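Local coordinates for nucleoprotein (Human coronavirus NL63, PDB 5N4K) that probably packages the positive-strand viral RNA genome into a helical ribonucleocapsid, the part given here belonging to its N-terminal RNA-binding domain, at residues V52-W66 / V109-L123. Numbering follows the deposited sequence. Where two conformers were deposited one is given.
Sequences VPIGKGNKDEQIGYW and VWVAKEGAKTVNTSL. With SO4 (sulfate ion), chain J.
Tyr65 CB lies over one face of the Trp110 six-membered ring, 4.0 Å from its centroid, a CH-pi contact that the broad indole suits. The tyrosine ring then turns an edge toward that face in an offset edge-to-face stack, its plane at 60° to the indole. Tyr65 CG sits between its backbone N and carbonyl carbon (chi1 58°), which carries the phenol alongside Trp110; its OH is bonded to Thr93 and His96. On the other side of the sheet, Val111 CG1 meets the Trp66 indole edge-on, in the ring plane, 3.8 Å from CD1, while Phe88 makes an edge-to-face contact with that indole and NE1 bonds to Leu51 O. Gly64, opposite Val111, brings no side chain to this layer.

These residues belong to antiparallel strands 63-73 and 108-112 of the nucleocapsid N-terminal domain, the latter outermost in the sheet within this chain. Gly64 and Val111 exchange two N-H...O bonds, as do Trp66 and Val109. Past the strand end, Lys113 N continues the pairing to Gln62 O (3.0 Å). A type II turn from Lys113 to Ala116 follows, with Gly115 accepting the positive phi of its third position. Ala116 is small enough for its CB to rest against Ile63 CB, 3.8 Å away, and Lys117 N bonds to Asp60 O.

Glu61 grips the returning loop. Its OE2 takes Ser122 OG on the syn lone pair at 2.6 Å and Ser122 N at 2.8 Å from the anti side, 30° out of the carboxylate plane; OE1 accepts Asn58 N. Gln62, folded back at chi2, spends both NE2 protons on Lys56 O and Asn58 O, nearly in its amide plane, while water 1 joins its OE1 to Lys113 NZ, which also bonds to Ser138.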
# COMPACT_ATOMS: atom_id res chain seq x y z
N VAL A 52 -11.92 -13.32 8.57
CA VAL A 52 -12.48 -12.94 7.29
C VAL A 52 -13.86 -12.28 7.50
O VAL A 52 -14.75 -12.98 8.03
CB VAL A 52 -12.61 -14.12 6.28
CG1 VAL A 52 -13.07 -13.64 4.97
CG2 VAL A 52 -11.30 -14.92 6.16
N PRO A 53 -14.07 -11.04 7.04
CA PRO A 53 -15.42 -10.45 7.16
C PRO A 53 -16.42 -11.29 6.50
O PRO A 53 -16.21 -11.92 5.49
CB PRO A 53 -15.31 -9.12 6.45
CG PRO A 53 -13.90 -8.78 6.51
CD PRO A 53 -13.10 -10.09 6.48
N ILE A 54 -17.63 -11.31 7.06
CA ILE A 54 -18.75 -12.08 6.52
C ILE A 54 -19.62 -11.27 5.51
O ILE A 54 -19.74 -10.10 5.69
CB ILE A 54 -19.68 -12.53 7.72
CG1 ILE A 54 -18.92 -13.49 8.66
CG2 ILE A 54 -20.98 -13.15 7.25
CD1 ILE A 54 -19.56 -13.61 10.03
N GLY A 55 -20.13 -11.93 4.49
CA GLY A 55 -21.29 -11.46 3.67
C GLY A 55 -21.10 -11.26 2.18
O GLY A 55 -21.99 -10.77 1.52
N LYS A 56 -19.93 -11.65 1.61
CA LYS A 56 -19.73 -11.62 0.17
C LYS A 56 -19.06 -12.92 -0.24
O LYS A 56 -18.25 -13.43 0.50
CB LYS A 56 -18.87 -10.45 -0.28
CG LYS A 56 -19.31 -9.06 0.15
CD LYS A 56 -18.41 -7.93 -0.38
CE LYS A 56 -18.11 -7.99 -1.84
NZ LYS A 56 -19.21 -7.48 -2.66
N GLY A 57 -19.42 -13.34 -1.41
CA GLY A 57 -18.72 -14.47 -2.05
C GLY A 57 -19.26 -15.79 -1.65
O GLY A 57 -20.04 -15.92 -0.71
N ASN A 58 -18.80 -16.76 -2.38
CA ASN A 58 -19.12 -18.13 -2.03
C ASN A 58 -18.14 -18.76 -1.02
O ASN A 58 -17.18 -18.13 -0.58
CB ASN A 58 -19.28 -18.98 -3.30
CG ASN A 58 -17.99 -19.14 -4.06
OD1 ASN A 58 -16.93 -19.13 -3.43
ND2 ASN A 58 -18.02 -19.28 -5.38
N LYS A 59 -18.37 -19.99 -0.59
CA LYS A 59 -17.57 -20.55 0.46
C LYS A 59 -16.08 -20.60 0.05
O LYS A 59 -15.17 -20.31 0.89
CB LYS A 59 -18.09 -22.00 0.82
CG LYS A 59 -17.60 -22.43 2.13
CD LYS A 59 -18.20 -23.66 2.82
CE LYS A 59 -17.82 -23.46 4.29
NZ LYS A 59 -17.80 -24.73 5.04
N ASP A 60 -15.80 -20.82 -1.21
CA ASP A 60 -14.43 -20.93 -1.57
C ASP A 60 -13.71 -19.58 -1.63
O ASP A 60 -12.48 -19.52 -1.69
CB ASP A 60 -14.19 -21.86 -2.77
CG ASP A 60 -14.86 -21.45 -4.01
OD1 ASP A 60 -15.03 -20.25 -4.21
OD2 ASP A 60 -15.22 -22.34 -4.86
N GLU A 61 -14.44 -18.48 -1.53
CA GLU A 61 -13.90 -17.12 -1.63
C GLU A 61 -13.66 -16.47 -0.29
O GLU A 61 -13.31 -15.28 -0.26
CB GLU A 61 -14.78 -16.25 -2.51
CG GLU A 61 -14.81 -16.69 -3.94
CD GLU A 61 -15.78 -15.89 -4.83
OE1 GLU A 61 -16.96 -15.76 -4.37
OE2 GLU A 61 -15.35 -15.44 -5.96
N GLN A 62 -13.80 -17.16 0.83
CA GLN A 62 -13.66 -16.54 2.16
C GLN A 62 -12.18 -16.58 2.57
O GLN A 62 -11.72 -17.29 3.43
CB GLN A 62 -14.51 -17.19 3.22
CG GLN A 62 -16.03 -17.29 2.89
CD GLN A 62 -16.59 -15.97 2.44
OE1 GLN A 62 -16.56 -15.04 3.25
NE2 GLN A 62 -17.02 -15.87 1.27
N ILE A 63 -11.40 -15.74 1.87
CA ILE A 63 -9.94 -15.78 1.93
C ILE A 63 -9.40 -14.41 1.43
O ILE A 63 -9.95 -13.85 0.48
CB ILE A 63 -9.42 -16.97 1.07
CG1 ILE A 63 -7.89 -17.03 1.14
CG2 ILE A 63 -9.95 -16.93 -0.35
CD1 ILE A 63 -7.40 -18.42 0.70
N GLY A 64 -8.32 -13.94 2.05
CA GLY A 64 -7.73 -12.71 1.59
C GLY A 64 -6.69 -12.26 2.55
O GLY A 64 -5.98 -13.04 3.18
N TYR A 65 -6.56 -10.92 2.64
CA TYR A 65 -5.53 -10.34 3.50
C TYR A 65 -5.97 -9.02 4.13
O TYR A 65 -6.84 -8.34 3.58
CB TYR A 65 -4.14 -10.10 2.72
CG TYR A 65 -4.32 -9.20 1.50
CD1 TYR A 65 -4.76 -9.67 0.28
CD2 TYR A 65 -4.07 -7.82 1.59
CE1 TYR A 65 -4.90 -8.84 -0.85
CE2 TYR A 65 -4.21 -7.01 0.51
CZ TYR A 65 -4.64 -7.49 -0.69
OH TYR A 65 -4.87 -6.62 -1.73
N TRP A 66 -5.33 -8.73 5.25
CA TRP A 66 -5.38 -7.40 5.90
C TRP A 66 -4.10 -6.67 5.58
O TRP A 66 -3.04 -7.18 5.78
CB TRP A 66 -5.60 -7.55 7.37
CG TRP A 66 -6.91 -8.10 7.78
CD1 TRP A 66 -7.23 -9.43 7.94
CD2 TRP A 66 -8.12 -7.39 8.05
NE1 TRP A 66 -8.50 -9.57 8.31
CE2 TRP A 66 -9.10 -8.34 8.37
CE3 TRP A 66 -8.47 -6.05 8.00
CZ2 TRP A 66 -10.41 -7.97 8.69
CZ3 TRP A 66 -9.79 -5.66 8.30
CH2 TRP A 66 -10.72 -6.61 8.62
N VAL A 109 -1.18 -9.36 6.09
CA VAL A 109 -1.51 -10.39 7.05
C VAL A 109 -2.58 -11.28 6.45
O VAL A 109 -3.70 -10.82 6.11
CB VAL A 109 -2.00 -9.82 8.38
CG1 VAL A 109 -2.33 -10.99 9.36
CG2 VAL A 109 -0.96 -8.91 8.96
N TRP A 110 -2.36 -12.60 6.26
CA TRP A 110 -3.24 -13.47 5.53
C TRP A 110 -4.31 -14.17 6.36
O TRP A 110 -4.00 -14.62 7.50
CB TRP A 110 -2.34 -14.49 4.82
CG TRP A 110 -1.40 -13.82 3.83
CD1 TRP A 110 -0.09 -13.47 4.04
CD2 TRP A 110 -1.73 -13.45 2.51
NE1 TRP A 110 0.40 -12.91 2.87
CE2 TRP A 110 -0.55 -12.88 1.93
CE3 TRP A 110 -2.89 -13.48 1.77
CZ2 TRP A 110 -0.62 -12.37 0.64
CZ3 TRP A 110 -2.92 -13.03 0.46
CH2 TRP A 110 -1.73 -12.48 -0.07
N VAL A 111 -5.48 -14.30 5.79
CA VAL A 111 -6.61 -14.91 6.52
C VAL A 111 -7.38 -15.77 5.58
O VAL A 111 -7.53 -15.53 4.38
CB VAL A 111 -7.53 -13.83 7.16
CG1 VAL A 111 -6.85 -13.17 8.35
CG2 VAL A 111 -8.01 -12.83 6.10
N ALA A 112 -7.97 -16.87 6.14
CA ALA A 112 -8.85 -17.75 5.38
C ALA A 112 -9.72 -18.54 6.34
O ALA A 112 -9.26 -18.91 7.40
CB ALA A 112 -8.04 -18.77 4.56
N LYS A 113 -10.95 -18.77 5.92
CA LYS A 113 -11.79 -19.68 6.64
C LYS A 113 -11.77 -21.08 6.05
O LYS A 113 -11.37 -21.28 4.93
CB LYS A 113 -13.20 -19.19 6.58
CG LYS A 113 -13.44 -17.97 7.48
CD LYS A 113 -14.95 -17.70 7.43
CE LYS A 113 -15.45 -16.95 8.59
NZ LYS A 113 -16.84 -16.49 8.35
N GLU A 114 -12.18 -22.07 6.88
CA GLU A 114 -12.33 -23.43 6.45
C GLU A 114 -13.24 -23.51 5.24
O GLU A 114 -14.31 -22.82 5.13
CB GLU A 114 -12.92 -24.24 7.60
CG GLU A 114 -12.97 -25.70 7.29
CD GLU A 114 -13.50 -26.52 8.48
OE1 GLU A 114 -14.69 -26.46 8.74
OE2 GLU A 114 -12.73 -27.22 9.15
N GLY A 115 -12.82 -24.23 4.21
CA GLY A 115 -13.55 -24.35 2.95
C GLY A 115 -13.10 -23.42 1.86
O GLY A 115 -13.59 -23.59 0.71
N ALA A 116 -12.30 -22.40 2.20
CA ALA A 116 -11.82 -21.51 1.18
C ALA A 116 -10.89 -22.24 0.19
O ALA A 116 -10.23 -23.25 0.60
CB ALA A 116 -11.08 -20.37 1.74
N LYS A 117 -10.75 -21.74 -1.01
CA LYS A 117 -9.74 -22.20 -1.92
C LYS A 117 -8.73 -21.11 -2.20
O LYS A 117 -9.04 -19.88 -2.33
CB LYS A 117 -10.39 -22.61 -3.17
CG LYS A 117 -11.31 -23.81 -2.99
CD LYS A 117 -11.69 -24.41 -4.37
CE LYS A 117 -11.21 -23.66 -5.67
NZ LYS A 117 -9.94 -24.13 -6.34
N THR A 118 -7.51 -21.53 -2.37
CA THR A 118 -6.35 -20.61 -2.49
C THR A 118 -6.23 -20.14 -3.95
O THR A 118 -5.23 -20.30 -4.57
CB THR A 118 -5.02 -21.19 -1.95
OG1 THR A 118 -4.83 -22.44 -2.62
CG2 THR A 118 -5.12 -21.48 -0.47
N VAL A 119 -7.28 -19.58 -4.53
CA VAL A 119 -7.28 -18.99 -5.83
C VAL A 119 -7.91 -17.62 -5.79
O VAL A 119 -8.75 -17.33 -4.90
CB VAL A 119 -7.92 -19.82 -6.91
CG1 VAL A 119 -7.28 -21.18 -6.99
CG2 VAL A 119 -9.38 -19.93 -6.72
N ASN A 120 -7.60 -16.81 -6.77
CA ASN A 120 -8.10 -15.45 -6.84
C ASN A 120 -9.61 -15.51 -6.85
O ASN A 120 -10.27 -16.30 -7.56
CB ASN A 120 -7.62 -14.70 -8.06
CG ASN A 120 -6.18 -14.38 -7.98
OD1 ASN A 120 -5.61 -14.33 -6.92
ND2 ASN A 120 -5.58 -14.06 -9.12
N THR A 121 -10.22 -14.64 -6.07
CA THR A 121 -11.68 -14.55 -6.02
C THR A 121 -12.24 -13.66 -7.15
O THR A 121 -11.51 -13.02 -7.87
CB THR A 121 -12.16 -13.95 -4.66
OG1 THR A 121 -11.90 -12.51 -4.65
CG2 THR A 121 -11.51 -14.58 -3.48
N SER A 122 -13.57 -13.71 -7.25
CA SER A 122 -14.30 -13.03 -8.35
C SER A 122 -14.83 -11.67 -7.93
O SER A 122 -15.58 -11.04 -8.67
CB SER A 122 -15.48 -13.93 -8.80
OG SER A 122 -16.47 -13.99 -7.81
N LEU A 123 -14.49 -11.21 -6.72
CA LEU A 123 -15.18 -10.14 -6.03
C LEU A 123 -14.76 -8.76 -6.38
O LEU A 123 -15.52 -7.83 -6.05
CB LEU A 123 -15.13 -10.38 -4.52
CG LEU A 123 -15.82 -11.70 -4.13
CD1 LEU A 123 -15.67 -11.99 -2.69
CD2 LEU A 123 -17.32 -11.62 -4.40
S SO4 J . -12.73 -21.65 10.57
O1 SO4 J . -12.72 -20.88 11.82
O2 SO4 J . -13.76 -22.70 10.71
O3 SO4 J . -11.43 -22.28 10.22
O4 SO4 J . -12.82 -20.80 9.49
O HOH W 1 -16.31 -14.89 5.98
O HOH W 2 -18.15 -7.95 -5.40
O HOH W 3 -15.09 -20.54 3.74
O HOH W 4 -16.57 -25.38 7.17
O HOH W 5 -11.22 -18.17 -3.92
O HOH W 6 -19.00 -15.07 -6.03